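Cellulase (PDB 4W7W) probably hydrolyses beta-1,4-glucosidic bonds of cellulose and cello-oligosaccharides, as a family 5 glycoside hydrolase with an (alpha/beta)8-barrel fold. Local coordinates at residues Y24-S36 / D46-F58. Numbering follows the deposited sequence.
Sequences YVGVNLSGAEFNS and DYTYPAASDFSYF. With BGC (beta-D-glucopyranose), chain B; BGC (beta-D-glucopyranose), chain C.
The contact joins strand and helix of the first beta-alpha unit of the (alpha/beta)8 barrel, strand 24-29 packing against helix 52-58 at 150° between their directions, while the loop after the strand enters the glycan pocket. Phe58 lays a ring face on Val27, whose CG2 stands 3.7 Å from the ring centroid and nearly on its normal, a CH-pi contact. Leu29 divides its branches: CD2 reaches Phe58 CE2, whereas CD1 sits over the centre of the Phe55 ring, 4.0 Å from its centroid, and also touches Pro50 CB. Farther along, Ala32 CB approaches a face of Tyr49, offset toward the rim, 3.6 Å from Tyr49 CE1; the Tyr49 hydroxyl is hydrogen-bonded to Gln87. Two hydrogen bonds join the loops. Thr48 N donates to Gly31 O (3.1 Å) from well above the carbonyl plane, and Asn35 ND2 donates to Asp46 O at 2.8 Å, the acceptor lying in the Asn35 amide plane. With CG beside the backbone N (chi1 -63°), Asn35 accepts at OD1 from O3 of the chain B glucose (2.7 Å) while its N donates to O2. C1 of that sugar stands over the centre of one Phe34 ring face. Glu33 OE2 accepts from O6 of the chain C glucose (2.6 Å), its OE1 held by Gly31 N (2.8 Å). Both amide bonds together probably fix the Asn35 flip, second-shell Asp46 O tying the segment leading into the helix to the sugar-binding loop.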
ATOM      1  N   TYR A  24      -7.377   2.917 -10.574  1.00  7.18           N
ATOM      2  CA  TYR A  24      -6.031   3.252 -10.127  1.00  7.50           C
ATOM      3  C   TYR A  24      -5.079   2.138 -10.520  1.00  7.70           C
ATOM      4  O   TYR A  24      -5.272   0.985 -10.135  1.00  9.93           O
ATOM      5  CB  TYR A  24      -5.995   3.374  -8.613  1.00  8.16           C
ATOM      6  CG  TYR A  24      -6.962   4.350  -8.010  1.00  8.12           C
ATOM      7  CD1 TYR A  24      -6.744   5.718  -8.084  1.00  8.48           C
ATOM      8  CD2 TYR A  24      -8.078   3.907  -7.320  1.00  9.54           C
ATOM      9  CE1 TYR A  24      -7.619   6.622  -7.514  1.00  9.06           C
ATOM     10  CE2 TYR A  24      -8.951   4.804  -6.730  1.00 10.12           C
ATOM     11  CZ  TYR A  24      -8.717   6.161  -6.832  1.00  9.66           C
ATOM     12  OH  TYR A  24      -9.561   7.073  -6.251  1.00 11.96           O
ATOM     13  N   VAL A  25      -4.055   2.465 -11.286  1.00  6.90           N
ATOM     14  CA  VAL A  25      -3.007   1.502 -11.593  1.00  7.38           C
ATOM     15  C   VAL A  25      -1.657   2.197 -11.480  1.00  6.03           C
ATOM     16  O   VAL A  25      -1.459   3.333 -11.930  1.00  6.48           O
ATOM     17  CB  VAL A  25      -3.173   0.851 -12.990  1.00  9.20           C
ATOM     18  CG1 VAL A  25      -4.460   0.057 -13.082  1.00 10.73           C
ATOM     19  CG2 VAL A  25      -3.095   1.864 -14.104  1.00 10.33           C
ATOM     20  N   GLY A  26      -0.704   1.516 -10.889  1.00  5.97           N
ATOM     21  CA  GLY A  26       0.609   2.093 -10.754  1.00  6.24           C
ATOM     22  C   GLY A  26       1.587   1.269  -9.979  1.00  5.26           C
ATOM     23  O   GLY A  26       1.563   0.028  -9.996  1.00  5.38           O
ATOM     24  N   VAL A  27       2.498   1.979  -9.325  1.00  5.42           N
ATOM     25  CA  VAL A  27       3.632   1.365  -8.661  1.00  5.22           C
ATOM     26  C   VAL A  27       3.897   1.997  -7.309  1.00  4.94           C
ATOM     27  O   VAL A  27       3.537   3.144  -7.055  1.00  5.44           O
ATOM     28  CB  VAL A  27       4.925   1.442  -9.524  1.00  5.96           C
ATOM     29  CG1 VAL A  27       4.769   0.760 -10.868  1.00  7.20           C
ATOM     30  CG2 VAL A  27       5.402   2.867  -9.706  1.00  6.27           C
ATOM     31  N   ASN A  28       4.561   1.216  -6.464  1.00  5.15           N
ATOM     32  CA  ASN A  28       5.201   1.722  -5.254  1.00  5.11           C
ATOM     33  C   ASN A  28       6.529   2.370  -5.629  1.00  5.29           C
ATOM     34  O   ASN A  28       7.346   1.748  -6.325  1.00  6.27           O
ATOM     35  CB  ASN A  28       5.492   0.583  -4.277  1.00  5.22           C
ATOM     36  CG  ASN A  28       4.273   0.113  -3.545  1.00  5.13           C
ATOM     37  OD1 ASN A  28       4.018   0.566  -2.433  1.00  5.63           O
ATOM     38  ND2 ASN A  28       3.502  -0.808  -4.142  1.00  5.27           N
ATOM     39  N   LEU A  29       6.770   3.600  -5.175  1.00  5.02           N
ATOM     40  CA  LEU A  29       8.089   4.221  -5.271  1.00  5.39           C
ATOM     41  C   LEU A  29       8.706   4.101  -3.898  1.00  5.05           C
ATOM     42  O   LEU A  29       8.423   4.879  -3.005  1.00  5.80           O
ATOM     43  CB  LEU A  29       8.032   5.667  -5.746  1.00  5.74           C
ATOM     44  CG  LEU A  29       7.557   5.847  -7.186  1.00  6.51           C
ATOM     45  CD1 LEU A  29       7.523   7.316  -7.601  1.00  6.72           C
ATOM     46  CD2 LEU A  29       8.413   5.070  -8.171  1.00  7.86           C
ATOM     47  N   SER A  30       9.497   3.043  -3.746  1.00  5.76           N
ATOM     48  CA  SER A  30      10.131   2.656  -2.487  0.60  5.91           C
ATOM     49  C   SER A  30      11.448   3.390  -2.272  1.00  5.78           C
ATOM     50  O   SER A  30      12.187   3.642  -3.231  1.00  6.83           O
ATOM     51  CB  SER A  30      10.356   1.135  -2.503  0.60  5.97           C
ATOM     52  OG  SER A  30      11.157   0.682  -1.429  0.60  6.00           O
ATOM     53  N   GLY A  31      11.734   3.710  -1.012  1.00  6.10           N
ATOM     54  CA  GLY A  31      12.997   4.323  -0.649  1.00  6.80           C
ATOM     55  C   GLY A  31      12.935   5.133   0.615  1.00  6.62           C
ATOM     56  O   GLY A  31      13.933   5.271   1.300  1.00  7.01           O
ATOM     57  N   ALA A  32      11.784   5.728   0.915  1.00  6.22           N
ATOM     58  CA  ALA A  32      11.705   6.612   2.077  1.00  6.48           C
ATOM     59  C   ALA A  32      11.573   5.809   3.366  1.00  6.58           C
ATOM     60  O   ALA A  32      11.775   6.345   4.473  1.00  7.32           O
ATOM     61  CB  ALA A  32      10.578   7.617   1.940  1.00  6.34           C
ATOM     62  N   GLU A  33      11.211   4.536   3.215  1.00  6.68           N
ATOM     63  CA  GLU A  33      11.031   3.608   4.317  1.00  7.08           C
ATOM     64  C   GLU A  33      12.260   2.743   4.564  1.00  7.73           C
ATOM     65  O   GLU A  33      12.241   1.893   5.462  1.00  8.78           O
ATOM     66  CB  GLU A  33       9.795   2.732   4.083  1.00  6.74           C
ATOM     67  CG  GLU A  33       9.962   1.497   3.206  1.00  6.88           C
ATOM     68  CD  GLU A  33      10.190   1.716   1.727  1.00  6.54           C
ATOM     69  OE1 GLU A  33      10.406   2.865   1.264  1.00  6.28           O
ATOM     70  OE2 GLU A  33      10.161   0.696   1.012  1.00  8.45           O
ATOM     71  N   PHE A  34      13.322   2.954   3.786  1.00  7.94           N
ATOM     72  CA  PHE A  34      14.526   2.142   3.898  1.00  9.59           C
ATOM     73  C   PHE A  34      15.244   2.361   5.227  1.00  9.75           C
ATOM     74  O   PHE A  34      15.110   3.397   5.878  1.00  9.61           O
ATOM     75  CB  PHE A  34      15.487   2.449   2.744  1.00 10.29           C
ATOM     76  CG  PHE A  34      15.298   1.597   1.512  1.00 11.11           C
ATOM     77  CD1 PHE A  34      14.053   1.231   1.031  1.00 12.64           C
ATOM     78  CD2 PHE A  34      16.407   1.184   0.817  1.00 14.72           C
ATOM     79  CE1 PHE A  34      13.934   0.475  -0.117  1.00 14.64           C
ATOM     80  CE2 PHE A  34      16.297   0.417  -0.324  1.00 17.42           C
ATOM     81  CZ  PHE A  34      15.056   0.065  -0.796  1.00 17.57           C
ATOM     82  N   ASN A  35      16.038   1.363   5.599  1.00 11.99           N
ATOM     83  CA  ASN A  35      16.889   1.410   6.785  1.00 13.27           C
ATOM     84  C   ASN A  35      16.079   1.906   7.971  1.00 12.77           C
ATOM     85  O   ASN A  35      16.432   2.874   8.657  1.00 14.63           O
ATOM     86  CB  ASN A  35      18.122   2.263   6.493  1.00 15.11           C
ATOM     87  CG  ASN A  35      18.971   1.654   5.395  1.00 16.04           C
ATOM     88  OD1 ASN A  35      19.500   0.555   5.562  1.00 21.38           O
ATOM     89  ND2 ASN A  35      19.070   2.331   4.258  1.00 16.89           N
ATOM     90  N   SER A  36      14.986   1.194   8.222  1.00 11.78           N
ATOM     91  CA  SER A  36      14.002   1.654   9.190  1.00 13.06           C
ATOM     92  C   SER A  36      14.471   1.620  10.644  1.00 15.99           C
ATOM     93  O   SER A  36      13.841   2.250  11.479  1.00 20.98           O
ATOM     94  CB  SER A  36      12.685   0.896   9.045  1.00 14.76           C
ATOM     95  OG  SER A  36      12.838  -0.473   9.378  1.00 16.95           O
ATOM     96  N   ASP A  46      20.383   7.274   4.509  1.00 10.91           N
ATOM     97  CA  ASP A  46      19.600   6.132   4.979  1.00 10.65           C
ATOM     98  C   ASP A  46      18.301   5.906   4.212  1.00  9.93           C
ATOM     99  O   ASP A  46      17.766   4.798   4.209  1.00 11.36           O
ATOM    100  CB  ASP A  46      19.273   6.327   6.450  1.00 10.99           C
ATOM    101  CG  ASP A  46      20.521   6.523   7.292  1.00 11.55           C
ATOM    102  OD1 ASP A  46      21.398   5.651   7.205  1.00 15.35           O
ATOM    103  OD2 ASP A  46      20.622   7.546   8.001  1.00 12.18           O
ATOM    104  N   TYR A  47      17.779   6.953   3.583  1.00  8.61           N
ATOM    105  CA  TYR A  47      16.530   6.840   2.843  1.00  7.63           C
ATOM    106  C   TYR A  47      16.498   7.966   1.840  1.00  7.84           C
ATOM    107  O   TYR A  47      17.285   8.918   1.914  1.00  8.76           O
ATOM    108  CB  TYR A  47      15.340   6.926   3.800  1.00  7.78           C
ATOM    109  CG  TYR A  47      15.133   8.270   4.452  1.00  7.71           C
ATOM    110  CD1 TYR A  47      15.760   8.587   5.651  1.00  7.74           C
ATOM    111  CD2 TYR A  47      14.285   9.217   3.898  1.00  8.60           C
ATOM    112  CE1 TYR A  47      15.557   9.801   6.282  1.00  8.07           C
ATOM    113  CE2 TYR A  47      14.082  10.437   4.519  1.00  8.30           C
ATOM    114  CZ  TYR A  47      14.716  10.732   5.693  1.00  8.30           C
ATOM    115  OH  TYR A  47      14.473  11.947   6.281  1.00  9.66           O
ATOM    116  N   THR A  48      15.586   7.854   0.882  1.00  7.68           N
ATOM    117  CA  THR A  48      15.425   8.867  -0.129  1.00  8.25           C
ATOM    118  C   THR A  48      13.970   8.952  -0.527  1.00  6.87           C
ATOM    119  O   THR A  48      13.245   7.974  -0.413  1.00  8.11           O
ATOM    120  CB  THR A  48      16.292   8.554  -1.359  1.00 10.81           C
ATOM    121  OG1 THR A  48      16.254   9.666  -2.250  1.00 14.20           O
ATOM    122  CG2 THR A  48      15.807   7.301  -2.093  1.00 12.07           C
ATOM    123  N   TYR A  49      13.558  10.122  -0.987  1.00  7.26           N
ATOM    124  CA  TYR A  49      12.289  10.291  -1.665  1.00  6.59           C
ATOM    125  C   TYR A  49      12.505  10.117  -3.165  1.00  6.47           C
ATOM    126  O   TYR A  49      13.638  10.147  -3.646  1.00  7.84           O
ATOM    127  CB  TYR A  49      11.641  11.639  -1.285  1.00  7.01           C
ATOM    128  CG  TYR A  49      10.850  11.520  -0.003  1.00  6.84           C
ATOM    129  CD1 TYR A  49      11.484  11.365   1.215  1.00  6.73           C
ATOM    130  CD2 TYR A  49       9.472  11.506  -0.020  1.00  7.40           C
ATOM    131  CE1 TYR A  49      10.766  11.179   2.383  1.00  6.73           C
ATOM    132  CE2 TYR A  49       8.743  11.313   1.148  1.00  7.52           C
ATOM    133  CZ  TYR A  49       9.388  11.163   2.339  1.00  6.70           C
ATOM    134  OH  TYR A  49       8.634  10.972   3.479  1.00  7.61           O
ATOM    135  N   PRO A  50      11.423   9.913  -3.922  1.00  6.42           N
ATOM    136  CA  PRO A  50      11.611   9.637  -5.340  1.00  6.81           C
ATOM    137  C   PRO A  50      12.070  10.865  -6.106  1.00  7.19           C
ATOM    138  O   PRO A  50      11.865  12.001  -5.672  1.00  8.36           O
ATOM    139  CB  PRO A  50      10.207   9.205  -5.813  1.00  7.05           C
ATOM    140  CG  PRO A  50       9.413   8.924  -4.555  1.00  7.53           C
ATOM    141  CD  PRO A  50      10.014   9.822  -3.516  1.00  6.39           C
ATOM    142  N   ALA A  51      12.693  10.635  -7.242  1.00  7.79           N
ATOM    143  CA  ALA A  51      13.014  11.719  -8.152  1.00  7.64           C
ATOM    144  C   ALA A  51      11.738  12.119  -8.874  1.00  6.99           C
ATOM    145  O   ALA A  51      10.887  11.271  -9.151  1.00  7.24           O
ATOM    146  CB  ALA A  51      14.047  11.263  -9.179  1.00  8.74           C
ATOM    147  N   ALA A  52      11.634  13.386  -9.256  1.00  7.80           N
ATOM    148  CA  ALA A  52      10.483  13.818 -10.033  1.00  7.43           C
ATOM    149  C   ALA A  52      10.362  13.014 -11.330  1.00  6.67           C
ATOM    150  O   ALA A  52       9.254  12.720 -11.780  1.00  6.81           O
ATOM    151  CB  ALA A  52      10.580  15.295 -10.356  1.00  8.67           C
ATOM    152  N   SER A  53      11.496  12.660 -11.933  1.00  6.53           N
ATOM    153  CA  SER A  53      11.478  11.879 -13.156  1.00  6.64           C
ATOM    154  C   SER A  53      10.865  10.494 -12.981  1.00  7.03           C
ATOM    155  O   SER A  53      10.440   9.893 -13.958  1.00  7.39           O
ATOM    156  CB  SER A  53      12.888  11.755 -13.715  1.00  7.88           C
ATOM    157  OG  SER A  53      13.801  11.178 -12.790  1.00  9.01           O
ATOM    158  N   ASP A  54      10.860   9.972 -11.760  1.00  6.25           N
ATOM    159  CA  ASP A  54      10.213   8.679 -11.525  1.00  7.01           C
ATOM    160  C   ASP A  54       8.714   8.832 -11.837  1.00  6.52           C
ATOM    161  O   ASP A  54       8.098   7.982 -12.471  1.00  7.41           O
ATOM    162  CB  ASP A  54      10.406   8.205 -10.070  1.00  7.99           C
ATOM    163  CG  ASP A  54      11.866   7.955  -9.673  1.00  8.45           C
ATOM    164  OD1 ASP A  54      12.713   7.698 -10.561  1.00  9.34           O
ATOM    165  OD2 ASP A  54      12.141   8.022  -8.444  1.00 10.37           O
ATOM    166  N   PHE A  55       8.112   9.905 -11.325  1.00  6.73           N
ATOM    167  CA  PHE A  55       6.690  10.142 -11.548  1.00  7.03           C
ATOM    168  C   PHE A  55       6.386  10.248 -13.038  1.00  6.97           C
ATOM    169  O   PHE A  55       5.448   9.630 -13.535  1.00  7.55           O
ATOM    170  CB  PHE A  55       6.214  11.398 -10.815  1.00  6.74           C
ATOM    171  CG  PHE A  55       6.258  11.271  -9.322  1.00  6.62           C
ATOM    172  CD1 PHE A  55       7.433  11.541  -8.628  1.00  7.97           C
ATOM    173  CD2 PHE A  55       5.152  10.857  -8.605  1.00  6.88           C
ATOM    174  CE1 PHE A  55       7.476  11.421  -7.246  1.00  9.66           C
ATOM    175  CE2 PHE A  55       5.201  10.738  -7.230  1.00  8.35           C
ATOM    176  CZ  PHE A  55       6.369  11.004  -6.553  1.00  9.33           C
ATOM    177  N   SER A  56       7.185  11.034 -13.759  1.00  6.95           N
ATOM    178  CA  SER A  56       6.916  11.209 -15.184  1.00  7.37           C
ATOM    179  C   SER A  56       7.149   9.917 -15.979  1.00  7.47           C
ATOM    180  O   SER A  56       6.406   9.632 -16.908  1.00  8.56           O
ATOM    181  CB  SER A  56       7.700  12.384 -15.765  1.00  8.83           C
ATOM    182  OG  SER A  56       9.073  12.265 -15.528  1.00  9.95           O
ATOM    183  N   TYR A  57       8.157   9.139 -15.613  1.00  7.18           N
ATOM    184  CA  TYR A  57       8.394   7.861 -16.282  1.00  7.11           C
ATOM    185  C   TYR A  57       7.169   6.964 -16.147  1.00  7.19           C
ATOM    186  O   TYR A  57       6.662   6.426 -17.142  1.00  7.91           O
ATOM    187  CB  TYR A  57       9.617   7.142 -15.711  1.00  7.60           C
ATOM    188  CG  TYR A  57       9.734   5.740 -16.269  1.00  8.02           C
ATOM    189  CD1 TYR A  57      10.247   5.515 -17.534  1.00  8.88           C
ATOM    190  CD2 TYR A  57       9.269   4.650 -15.546  1.00  8.03           C
ATOM    191  CE1 TYR A  57      10.315   4.235 -18.053  1.00  9.03           C
ATOM    192  CE2 TYR A  57       9.331   3.373 -16.059  1.00  8.14           C
ATOM    193  CZ  TYR A  57       9.852   3.160 -17.308  1.00  8.40           C
ATOM    194  OH  TYR A  57       9.907   1.859 -17.776  1.00  9.65           O
ATOM    195  N   PHE A  58       6.665   6.800 -14.934  1.00  7.04           N
ATOM    196  CA  PHE A  58       5.526   5.900 -14.759  1.00  6.98           C
ATOM    197  C   PHE A  58       4.257   6.455 -15.385  1.00  7.07           C
ATOM    198  O   PHE A  58       3.473   5.706 -15.941  1.00  8.01           O
ATOM    199  CB  PHE A  58       5.382   5.480 -13.285  1.00  7.14           C
ATOM    200  CG  PHE A  58       6.493   4.568 -12.864  1.00  6.79           C
ATOM    201  CD1 PHE A  58       6.552   3.281 -13.403  1.00  7.01           C
ATOM    202  CD2 PHE A  58       7.551   4.991 -12.069  1.00  6.69           C
ATOM    203  CE1 PHE A  58       7.612   2.446 -13.132  1.00  7.56           C
ATOM    204  CE2 PHE A  58       8.620   4.163 -11.800  1.00  7.04           C
ATOM    205  CZ  PHE A  58       8.662   2.889 -12.348  1.00  7.34           C
TER
HETATM  206  C2  BGC B   2      15.913  -2.155   3.536  1.00 21.21           C
HETATM  207  C3  BGC B   2      17.286  -1.522   3.395  1.00 29.30           C
HETATM  208  C4  BGC B   2      18.218  -2.439   2.608  1.00 33.72           C
HETATM  209  C5  BGC B   2      17.557  -2.960   1.324  1.00 30.12           C
HETATM  210  C6  BGC B   2      18.427  -3.981   0.590  1.00 35.33           C
HETATM  211  C1  BGC B   2      15.361  -2.684   2.220  1.00 20.10           C
HETATM  212  O2  BGC B   2      15.061  -1.159   4.090  1.00 22.64           O
HETATM  213  O3  BGC B   2      17.755  -1.262   4.728  1.00 33.67           O
HETATM  214  O4  BGC B   2      19.399  -1.706   2.269  1.00 36.49           O
HETATM  215  O5  BGC B   2      16.297  -3.568   1.617  1.00 27.12           O
HETATM  216  O6  BGC B   2      18.588  -5.167   1.382  1.00 42.07           O
HETATM  217  C2  BGC C   1      12.416  -5.961   0.328  1.00 20.53           C
HETATM  218  C3  BGC C   1      13.505  -5.397   1.241  1.00 20.35           C
HETATM  219  C4  BGC C   1      13.407  -3.880   1.406  1.00 17.87           C
HETATM  220  C5  BGC C   1      11.976  -3.471   1.709  1.00 16.00           C
HETATM  221  C6  BGC C   1      11.799  -1.963   1.647  1.00 13.53           C
HETATM  222  C1  BGC C   1      11.046  -5.465   0.765  1.00 22.06           C
HETATM  223  O1  BGC C   1      10.019  -5.894  -0.144  1.00 26.46           O
HETATM  224  O2  BGC C   1      12.441  -7.396   0.357  1.00 29.01           O
HETATM  225  O3  BGC C   1      14.785  -5.773   0.717  1.00 26.24           O
HETATM  226  O4  BGC C   1      14.190  -3.441   2.514  1.00 20.32           O
HETATM  227  O5  BGC C   1      11.079  -4.048   0.758  1.00 18.63           O
HETATM  228  O6  BGC C   1      10.511  -1.666   2.129  1.00 10.89           O